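Side-chain contacts in fibronectin-binding protein (Streptococcus pyogenes, PDB 5A0L), which attaches to host surfaces as a streptococcal adhesin, its N-terminal domain binding the host covalently through an internal thioester: residues Val102-Tyr107 with Asn182-Gly187; Asn112-Gly117 with Leu168-Asp173; Asp120-Leu125 with Glu158-Leu163; Ile131-Tyr134 with Pro139-Asp142. One frame throughout, in Å; residues are numbered along the deposited sequence. Where two conformers were deposited one is given.

Interaction 1 of 4, residues Val102-Tyr107 with Asn182-Gly187; sequences VIYNGY and NKIPSG
Tyr104, in the final turn of helix 92-105, and Ile184, in the irregular loop that leads to strand 191-195, bring their CA atoms to 6.7 Å, and between the two backbones lies the tyrosine ring. Its CG is anti to the backbone N (chi1 -169°), which directs the ring from the helix across to the loop. One face of the ring is covered by the Ile184-Pro185 step: Ile184 CA makes a CH-pi contact 4.2 Å from the Tyr104 ring centroid, and Pro185 CD makes a second one on the same face, nearer the hydroxyl end, 3.7 Å from Tyr104 CZ. Closer to the helix, the Ile184 CG2 branch lies 3.6 Å from Tyr104 CD2, while the rest of that side chain turns off toward Leu100 and Asn101. Tyr188 meets the same ring edge-to-face.

No direct hydrogen bond joins the segments; two waters make the polar links. The first sits 2.6 Å from Tyr104 OH and donates to Lys183 O at 2.8 Å. The second accepts a hydrogen bond from Asn105 ND2 at 2.9 Å and donates one to Asn182 O, also at 2.9 Å. Asn105 is steadied further by Asn101 O and Asn112 ND2, and Asn182 ND2 is held by Ala111 O. The loop therefore lies on the helical part of the thioester domain through an aromatic face touched by C-H groups, with water matching its backbone carbonyls to the helix end.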
# COMPACT_ATOMS: atom_id res chain seq x y z
N VAL A 102 6.84 0.63 -7.59
CA VAL A 102 6.49 -0.35 -6.57
C VAL A 102 5.05 -0.85 -6.72
O VAL A 102 4.77 -2.05 -6.75
CB VAL A 102 6.71 0.20 -5.15
CG1 VAL A 102 6.05 -0.68 -4.10
CG2 VAL A 102 8.20 0.34 -4.88
N ILE A 103 4.12 0.10 -6.84
CA ILE A 103 2.70 -0.28 -6.90
C ILE A 103 2.43 -1.07 -8.19
O ILE A 103 1.70 -2.07 -8.15
CB ILE A 103 1.79 0.96 -6.77
CG1 ILE A 103 1.89 1.58 -5.37
CG2 ILE A 103 0.38 0.65 -7.14
CD1 ILE A 103 1.32 0.73 -4.28
N TYR A 104 2.98 -0.63 -9.33
CA TYR A 104 2.70 -1.29 -10.58
C TYR A 104 3.19 -2.75 -10.58
O TYR A 104 2.60 -3.62 -11.24
CB TYR A 104 3.34 -0.49 -11.73
CG TYR A 104 2.90 -0.94 -13.10
CD1 TYR A 104 1.54 -0.95 -13.45
CD2 TYR A 104 3.84 -1.30 -14.08
CE1 TYR A 104 1.13 -1.39 -14.70
CE2 TYR A 104 3.42 -1.71 -15.35
CZ TYR A 104 2.08 -1.72 -15.66
OH TYR A 104 1.62 -2.18 -16.90
N ASN A 105 4.26 -3.00 -9.82
CA ASN A 105 4.84 -4.32 -9.71
C ASN A 105 4.32 -5.19 -8.58
O ASN A 105 4.58 -6.39 -8.54
CB ASN A 105 6.36 -4.22 -9.67
CG ASN A 105 6.90 -3.97 -11.03
OD1 ASN A 105 6.94 -4.91 -11.85
ND2 ASN A 105 7.20 -2.71 -11.38
N GLY A 106 3.60 -4.57 -7.64
CA GLY A 106 3.06 -5.24 -6.47
C GLY A 106 1.60 -5.63 -6.67
O GLY A 106 1.10 -5.74 -7.79
N TYR A 107 0.92 -5.89 -5.56
CA TYR A 107 -0.49 -6.34 -5.62
C TYR A 107 -1.38 -5.14 -5.89
O TYR A 107 -1.25 -4.11 -5.19
CB TYR A 107 -0.86 -7.01 -4.33
CG TYR A 107 -2.25 -7.56 -4.31
CD1 TYR A 107 -2.54 -8.83 -4.80
CD2 TYR A 107 -3.31 -6.80 -3.84
CE1 TYR A 107 -3.82 -9.32 -4.78
CE2 TYR A 107 -4.59 -7.29 -3.81
CZ TYR A 107 -4.85 -8.56 -4.27
OH TYR A 107 -6.13 -9.06 -4.24
N ASN A 182 8.24 -4.73 -18.36
CA ASN A 182 6.94 -4.06 -18.56
C ASN A 182 6.96 -2.75 -17.75
O ASN A 182 7.05 -2.78 -16.52
CB ASN A 182 5.80 -4.99 -18.16
CG ASN A 182 5.75 -6.24 -19.01
OD1 ASN A 182 5.92 -6.18 -20.24
ND2 ASN A 182 5.58 -7.39 -18.37
N LYS A 183 6.91 -1.63 -18.46
CA LYS A 183 7.02 -0.30 -17.89
C LYS A 183 5.64 0.26 -17.54
O LYS A 183 4.61 -0.12 -18.12
CB LYS A 183 7.68 0.65 -18.90
CG LYS A 183 8.97 0.18 -19.54
CD LYS A 183 10.06 -0.06 -18.52
CE LYS A 183 11.34 -0.45 -19.21
NZ LYS A 183 12.43 -0.72 -18.26
N ILE A 184 5.62 1.21 -16.60
CA ILE A 184 4.35 1.86 -16.29
C ILE A 184 3.76 2.51 -17.55
O ILE A 184 4.49 3.05 -18.40
CB ILE A 184 4.44 2.88 -15.13
CG1 ILE A 184 5.35 4.07 -15.45
CG2 ILE A 184 4.84 2.17 -13.83
CD1 ILE A 184 5.29 5.19 -14.40
N PRO A 185 2.42 2.44 -17.69
CA PRO A 185 1.79 2.99 -18.89
C PRO A 185 1.84 4.50 -18.94
O PRO A 185 1.97 5.16 -17.91
CB PRO A 185 0.35 2.46 -18.84
CG PRO A 185 0.12 2.07 -17.44
CD PRO A 185 1.46 1.75 -16.81
N SER A 186 1.73 5.04 -20.14
CA SER A 186 1.60 6.46 -20.33
C SER A 186 0.42 6.92 -19.51
O SER A 186 -0.65 6.32 -19.56
CB SER A 186 1.34 6.79 -21.81
OG SER A 186 1.33 8.18 -22.00
N GLY A 187 0.62 7.97 -18.74
CA GLY A 187 -0.46 8.57 -17.94
C GLY A 187 -0.77 7.87 -16.63
O GLY A 187 -1.72 8.24 -15.93
O HOH W 1 3.49 -2.61 -18.71
O HOH W 2 7.57 -1.50 -13.99

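Interaction 2 of 4, residues Asn112-Gly117 with Leu168-Asp173; sequences NGFMNG and LKKLID. With ZN (zinc ion), chain D.
The Phe114 ring carries Lys170 over one face and Leu171 at its edge. Lys170 CB stands 3.8 Å from the Phe114 ring centroid and 18° off the normal, displaced toward the rim on the CE2 side. Beyond CG the lysine chain runs extended, which takes CD over the far part of the ring near CD1 and CE1. Leu171 CD2 approaches in the ring plane, 3.7 Å from Phe114 CD2, the two side chains sliding past one another in opposite directions. Asn105 of helix 92-105 also touches the ring.

Phe114 and Met115 occupy the two central positions of a type I beta turn from Gly113 to Asn116. This turn belongs to the loop linking helices 92-105 and 120-135, in the helical part of the thioester domain that is inserted between barrel strands 66-72 and 191-195; here it packs on the last turns of helix 158-172. Met115 was modelled in two conformers, and in one of them its CE comes near Leu171 CD1, crossing the leucine at about a right angle; that contact is the less certain one.

The outstretched lysine ends at a water that accepts from Lys170 NZ at 2.9 Å and donates to Phe114 O at 3.1 Å, tying the ammonium to the turn without direct contact. Past the helix, Asp173 binds a zinc ion through OD2 at 2.0 Å, in company with two waters. The other carboxylate oxygen, OD1, accepts a hydrogen bond from Asn175 N.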
# COMPACT_ATOMS: atom_id res chain seq x y z
N ASN A 112 5.18 -7.39 -13.70
CA ASN A 112 6.33 -8.17 -14.11
C ASN A 112 6.42 -9.53 -13.42
O ASN A 112 7.44 -10.20 -13.48
CB ASN A 112 7.63 -7.35 -13.98
CG ASN A 112 7.68 -6.28 -15.01
OD1 ASN A 112 8.02 -6.55 -16.17
ND2 ASN A 112 7.32 -5.05 -14.64
N GLY A 113 5.31 -9.93 -12.79
CA GLY A 113 5.23 -11.25 -12.19
C GLY A 113 5.87 -11.42 -10.86
O GLY A 113 5.95 -12.54 -10.33
N PHE A 114 6.30 -10.30 -10.23
CA PHE A 114 6.97 -10.46 -8.94
C PHE A 114 6.10 -11.17 -7.90
O PHE A 114 6.62 -11.83 -7.00
CB PHE A 114 7.38 -9.15 -8.31
CG PHE A 114 8.41 -8.35 -9.08
CD1 PHE A 114 9.04 -8.81 -10.22
CD2 PHE A 114 8.69 -7.05 -8.63
CE1 PHE A 114 9.96 -8.00 -10.89
CE2 PHE A 114 9.59 -6.26 -9.29
CZ PHE A 114 10.22 -6.72 -10.43
N MET A 115 4.78 -10.93 -8.00
CA MET A 115 3.76 -11.46 -7.08
C MET A 115 3.31 -12.89 -7.41
O MET A 115 2.51 -13.45 -6.66
CB MET A 115 2.48 -10.59 -7.06
CG MET A 115 2.60 -9.14 -6.59
SD MET A 115 3.18 -8.86 -4.90
CE MET A 115 4.91 -8.71 -5.33
N ASN A 116 3.77 -13.46 -8.53
CA ASN A 116 3.21 -14.74 -8.99
C ASN A 116 3.28 -15.79 -7.90
O ASN A 116 4.33 -16.02 -7.30
CB ASN A 116 4.01 -15.28 -10.16
CG ASN A 116 3.79 -14.53 -11.45
OD1 ASN A 116 2.89 -13.69 -11.60
ND2 ASN A 116 4.61 -14.87 -12.46
N GLY A 117 2.14 -16.44 -7.65
CA GLY A 117 2.08 -17.52 -6.68
C GLY A 117 1.94 -17.12 -5.24
O GLY A 117 1.82 -17.98 -4.37
N LEU A 168 9.97 -8.92 -2.36
CA LEU A 168 10.28 -7.67 -1.66
C LEU A 168 11.63 -7.08 -2.13
O LEU A 168 11.74 -5.87 -2.37
CB LEU A 168 10.24 -7.92 -0.16
CG LEU A 168 10.49 -6.68 0.70
CD1 LEU A 168 9.55 -5.55 0.36
CD2 LEU A 168 10.37 -7.06 2.17
N LYS A 169 12.63 -7.93 -2.28
CA LYS A 169 13.93 -7.47 -2.75
C LYS A 169 13.82 -6.80 -4.12
O LYS A 169 14.43 -5.75 -4.36
CB LYS A 169 14.91 -8.64 -2.85
CG LYS A 169 15.32 -9.22 -1.54
CD LYS A 169 16.26 -10.41 -1.77
CE LYS A 169 16.56 -11.12 -0.49
NZ LYS A 169 17.33 -12.37 -0.75
N LYS A 170 13.03 -7.39 -5.02
CA LYS A 170 12.87 -6.81 -6.35
C LYS A 170 12.17 -5.46 -6.28
O LYS A 170 12.49 -4.52 -7.02
CB LYS A 170 12.14 -7.77 -7.29
CG LYS A 170 12.93 -9.06 -7.58
CD LYS A 170 12.15 -10.07 -8.42
CE LYS A 170 12.80 -11.46 -8.46
NZ LYS A 170 11.83 -12.36 -9.15
N LEU A 171 11.17 -5.35 -5.42
CA LEU A 171 10.38 -4.14 -5.30
C LEU A 171 11.18 -2.95 -4.79
O LEU A 171 10.86 -1.82 -5.16
CB LEU A 171 9.14 -4.34 -4.44
CG LEU A 171 8.03 -5.22 -5.00
CD1 LEU A 171 6.98 -5.48 -3.93
CD2 LEU A 171 7.38 -4.58 -6.22
N ILE A 172 12.16 -3.19 -3.91
CA ILE A 172 12.91 -2.09 -3.29
C ILE A 172 14.25 -1.83 -3.99
O ILE A 172 15.01 -0.95 -3.56
CB ILE A 172 13.09 -2.29 -1.77
CG1 ILE A 172 13.96 -3.52 -1.45
CG2 ILE A 172 11.73 -2.38 -1.08
CD1 ILE A 172 14.28 -3.68 0.03
N ASP A 173 14.54 -2.53 -5.08
CA ASP A 173 15.77 -2.26 -5.81
C ASP A 173 15.68 -0.89 -6.47
O ASP A 173 14.69 -0.56 -7.12
CB ASP A 173 15.93 -3.34 -6.88
CG ASP A 173 17.33 -3.30 -7.54
OD1 ASP A 173 17.70 -2.29 -8.12
OD2 ASP A 173 18.10 -4.28 -7.47
ZN ZN D . 19.89 -4.00 -8.28
O HOH W 3 9.68 -12.24 -7.26
O HOH W 4 19.82 -3.82 -10.49
O HOH W 5 20.83 -5.68 -7.83

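Interaction 3 of 4, residues Asp120-Leu125 with Glu158-Leu163; sequences DLNAIL and ESQVTL
Gln160 OE1 is gripped by two N-H groups, Asn122 ND2 across the contact and the backbone N of Glu119. The setting is a helix-helix pairing in the helical part of the thioester domain: the first turn of helix 120-135 faces the start of helix 158-172, with the CA atoms of Asn122 and Gln160 8.0 Å apart. The bond from Asn122 ND2 to Gln160 OE1 measures 3.0 Å and is nearly straight, at 166°. It arrives in the carbonyl plane on a lone pair of OE1, with a C=O...N angle of 123°, and the acceptor lies in the amide plane of Asn122, so both amides use their natural bonding directions and end up nearly coplanar.

A bend in the glutamine chain at chi2 (-73°) turns its amide to present both ends. While OE1 faces Asn122 and Glu119, NE2 donates to Gly117 O; the glutamine thus clasps the backbone just ahead of helix 120-135 as well as its first turn. Asn122 has a second partner too, its OD1 bonding to Tyr32 OH. With both side chains buried, each of the four polar amide atoms has at least one partner, and these bonds fix which way round each amide lies.

Farther round helix 158-172, Glu158 O accepts from two donors of one residue: Thr162 N at 2.9 Å and, from above the carbonyl plane, Thr162 OG1 at 3.0 Å.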
# COMPACT_ATOMS: atom_id res chain seq x y z
N ASP A 120 -3.01 -13.65 -1.93
CA ASP A 120 -3.36 -12.23 -1.93
C ASP A 120 -2.94 -11.50 -0.64
O ASP A 120 -2.35 -10.43 -0.71
CB ASP A 120 -4.86 -12.04 -2.13
CG ASP A 120 -5.33 -12.47 -3.50
OD1 ASP A 120 -4.51 -12.82 -4.38
OD2 ASP A 120 -6.56 -12.49 -3.68
N LEU A 121 -3.25 -12.05 0.53
CA LEU A 121 -2.94 -11.30 1.76
C LEU A 121 -1.45 -11.19 1.97
O LEU A 121 -0.97 -10.19 2.52
CB LEU A 121 -3.64 -11.96 2.96
CG LEU A 121 -5.15 -11.77 3.01
CD1 LEU A 121 -5.82 -12.72 4.01
CD2 LEU A 121 -5.55 -10.33 3.31
N ASN A 122 -0.69 -12.21 1.57
CA ASN A 122 0.77 -12.13 1.61
C ASN A 122 1.34 -11.14 0.58
O ASN A 122 2.36 -10.49 0.85
CB ASN A 122 1.39 -13.51 1.41
CG ASN A 122 1.15 -14.45 2.56
OD1 ASN A 122 1.03 -14.02 3.71
ND2 ASN A 122 1.08 -15.76 2.27
N ALA A 123 0.69 -11.04 -0.57
CA ALA A 123 1.14 -10.14 -1.63
C ALA A 123 0.90 -8.70 -1.17
O ALA A 123 1.74 -7.80 -1.43
CB ALA A 123 0.43 -10.45 -2.92
N ILE A 124 -0.25 -8.45 -0.56
CA ILE A 124 -0.53 -7.12 0.04
C ILE A 124 0.55 -6.82 1.09
O ILE A 124 1.09 -5.72 1.13
CB ILE A 124 -1.95 -7.12 0.64
CG1 ILE A 124 -3.00 -7.15 -0.47
CG2 ILE A 124 -2.16 -5.90 1.53
CD1 ILE A 124 -4.40 -7.46 -0.00
N LEU A 125 0.86 -7.78 1.93
CA LEU A 125 1.84 -7.57 2.99
C LEU A 125 3.21 -7.22 2.43
O LEU A 125 3.90 -6.31 2.95
CB LEU A 125 1.88 -8.78 3.91
CG LEU A 125 2.80 -8.73 5.10
CD1 LEU A 125 2.50 -7.54 6.00
CD2 LEU A 125 2.64 -10.07 5.87
N GLU A 158 7.09 -22.30 4.20
CA GLU A 158 8.41 -21.99 3.72
C GLU A 158 8.31 -21.54 2.27
O GLU A 158 8.93 -20.56 1.90
CB GLU A 158 9.32 -23.21 3.85
CG GLU A 158 10.80 -22.94 3.59
CD GLU A 158 11.47 -22.19 4.73
OE1 GLU A 158 11.21 -20.98 4.85
OE2 GLU A 158 12.27 -22.79 5.49
N SER A 159 7.50 -22.23 1.46
CA SER A 159 7.38 -21.87 0.05
C SER A 159 6.83 -20.46 -0.15
O SER A 159 7.39 -19.69 -0.96
CB SER A 159 6.56 -22.90 -0.74
OG SER A 159 5.17 -22.89 -0.39
N GLN A 160 5.76 -20.09 0.59
CA GLN A 160 5.19 -18.74 0.43
C GLN A 160 6.25 -17.70 0.89
O GLN A 160 6.42 -16.67 0.24
CB GLN A 160 3.86 -18.46 1.23
CG GLN A 160 2.54 -18.98 0.66
CD GLN A 160 2.16 -18.13 -0.54
OE1 GLN A 160 1.75 -16.96 -0.41
NE2 GLN A 160 2.34 -18.69 -1.70
N VAL A 161 6.92 -17.95 2.01
CA VAL A 161 7.83 -16.95 2.56
C VAL A 161 9.03 -16.75 1.62
O VAL A 161 9.48 -15.63 1.45
CB VAL A 161 8.24 -17.28 4.02
CG1 VAL A 161 9.20 -16.27 4.55
CG2 VAL A 161 7.03 -17.16 4.96
N THR A 162 9.52 -17.82 0.99
CA THR A 162 10.61 -17.65 0.04
C THR A 162 10.16 -16.73 -1.12
O THR A 162 10.91 -15.82 -1.54
CB THR A 162 11.07 -19.03 -0.47
OG1 THR A 162 11.53 -19.80 0.65
CG2 THR A 162 12.19 -18.88 -1.48
N LEU A 163 8.96 -16.95 -1.64
CA LEU A 163 8.45 -16.07 -2.71
C LEU A 163 8.36 -14.62 -2.22
O LEU A 163 8.69 -13.68 -2.94
CB LEU A 163 7.06 -16.52 -3.20
CG LEU A 163 6.98 -17.86 -3.96
CD1 LEU A 163 5.53 -18.15 -4.24
CD2 LEU A 163 7.83 -17.85 -5.20

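Interaction 4 of 4, residues Ile131-Tyr134 with Pro139-Asp142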
# COMPACT_ATOMS: atom_id res chain seq x y z
N ILE A 131 6.18 -0.23 0.21
CA ILE A 131 5.72 1.16 0.30
C ILE A 131 6.34 1.87 1.52
O ILE A 131 6.82 3.00 1.41
CB ILE A 131 4.17 1.26 0.29
CG1 ILE A 131 3.65 0.89 -1.12
CG2 ILE A 131 3.68 2.64 0.74
CD1 ILE A 131 4.14 1.79 -2.22
N TRP A 132 6.38 1.21 2.66
CA TRP A 132 6.95 1.79 3.86
C TRP A 132 8.45 2.04 3.73
O TRP A 132 8.98 2.97 4.37
CB TRP A 132 6.64 0.92 5.06
CG TRP A 132 5.22 0.98 5.55
CD1 TRP A 132 4.36 2.01 5.44
CD2 TRP A 132 4.54 -0.04 6.28
NE1 TRP A 132 3.16 1.72 6.06
CE2 TRP A 132 3.25 0.46 6.57
CE3 TRP A 132 4.87 -1.33 6.69
CZ2 TRP A 132 2.32 -0.28 7.31
CZ3 TRP A 132 3.94 -2.06 7.41
CH2 TRP A 132 2.68 -1.53 7.70
N TYR A 133 9.14 1.25 2.92
CA TYR A 133 10.55 1.53 2.61
C TYR A 133 10.67 2.96 2.06
O TYR A 133 11.65 3.67 2.39
CB TYR A 133 11.05 0.50 1.60
CG TYR A 133 12.49 0.66 1.19
CD1 TYR A 133 13.52 0.17 1.99
CD2 TYR A 133 12.83 1.25 -0.03
CE1 TYR A 133 14.85 0.29 1.57
CE2 TYR A 133 14.15 1.38 -0.45
CZ TYR A 133 15.15 0.90 0.37
OH TYR A 133 16.46 1.03 -0.04
N TYR A 134 9.71 3.39 1.28
CA TYR A 134 9.74 4.73 0.69
C TYR A 134 9.01 5.79 1.49
O TYR A 134 9.43 6.95 1.49
CB TYR A 134 9.25 4.70 -0.76
CG TYR A 134 10.22 4.06 -1.73
CD1 TYR A 134 11.43 4.69 -2.05
CD2 TYR A 134 9.98 2.81 -2.28
CE1 TYR A 134 12.35 4.09 -2.87
CE2 TYR A 134 10.90 2.23 -3.17
CZ TYR A 134 12.09 2.86 -3.44
OH TYR A 134 13.01 2.33 -4.29
N PRO A 139 13.97 0.48 7.16
CA PRO A 139 15.28 0.00 6.64
C PRO A 139 15.35 -1.25 5.75
O PRO A 139 16.10 -1.34 4.73
CB PRO A 139 16.10 -0.18 7.93
CG PRO A 139 15.48 0.71 8.92
CD PRO A 139 14.02 0.85 8.59
N LEU A 140 14.58 -2.22 6.14
CA LEU A 140 14.58 -3.54 5.41
C LEU A 140 15.99 -4.16 5.15
O LEU A 140 16.31 -4.56 4.02
CB LEU A 140 13.76 -3.50 4.09
CG LEU A 140 12.29 -3.11 4.29
CD1 LEU A 140 11.58 -3.05 2.94
CD2 LEU A 140 11.58 -4.10 5.21
N ASN A 141 16.82 -4.22 6.17
CA ASN A 141 18.19 -4.69 6.00
C ASN A 141 18.38 -6.19 6.27
O ASN A 141 19.51 -6.70 6.16
CB ASN A 141 19.11 -3.87 6.91
CG ASN A 141 18.54 -3.72 8.29
OD1 ASN A 141 17.94 -4.65 8.83
ND2 ASN A 141 18.74 -2.56 8.89
N ASP A 142 17.29 -6.89 6.59
CA ASP A 142 17.32 -8.30 6.99
C ASP A 142 16.23 -9.09 6.24
O ASP A 142 15.55 -9.93 6.84
CB ASP A 142 17.01 -8.32 8.50
CG ASP A 142 17.73 -9.38 9.24
OD1 ASP A 142 18.92 -9.60 8.92
OD2 ASP A 142 17.13 -9.93 10.20
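Tyr133 and Leu140 cross at a slant, the leucine meeting the root of the tyrosine and not its hydroxyl end. They lie within the thioester domain, at the end of helix 120-135 and in the loop that follows it, where the chain doubles back. Leu140 CD1 is the branch that touches: it sits 3.8 Å from Tyr133 CB and 3.9 Å from Tyr133 CD1. The same methyl is turned toward helix 158-172, where Leu140 packs on Leu168 and Ile172, so the leucine fills the angle between that helix and Tyr133.

With chi1 at 180° the Tyr133 ring extends away from its own backbone nitrogen and runs out alongside the returning loop. There Pro139 O lies at the ring edge, in its plane, 3.8 Å from Tyr133 CE1. Leu140 takes up a left-handed helical backbone conformation (phi 49°, psi 49°), which helps to reverse the loop while its side chain faces back to the helix.

Arg86 grips Tyr133 twice, by a cation-pi contact with the ring and a hydrogen bond from NE to the backbone O. On the side of the ring away from CE1, Tyr133 CD2 stands 3.7 Å above the Tyr134 ring plane, over its centre.

In the fold
Interactions 2, 3 and 4 are nested along the chain inside the loop closed by interaction 1. Interactions 1 and 2, centres 12 Å apart, meet where Asn112 OD1 lies 2.9 Å from Asn182 N. Interactions 2 and 3 share helix 158-172 and touch at Gly117 O and Leu163 CD1, 3.7 Å apart. Val102 CG2 packs 3.7 Å from Tyr134 CE2, joining interactions 1 and 4. Interactions 3 and 4 both use helix 120-135, whereas the thioester residues probably lie on or beside barrel strands 45-49 and 203-205. The zinc ion bound by Asp173 in interaction 2 is about 10 Å from the Tyr133 side chain and about 13 Å from that of Lys183.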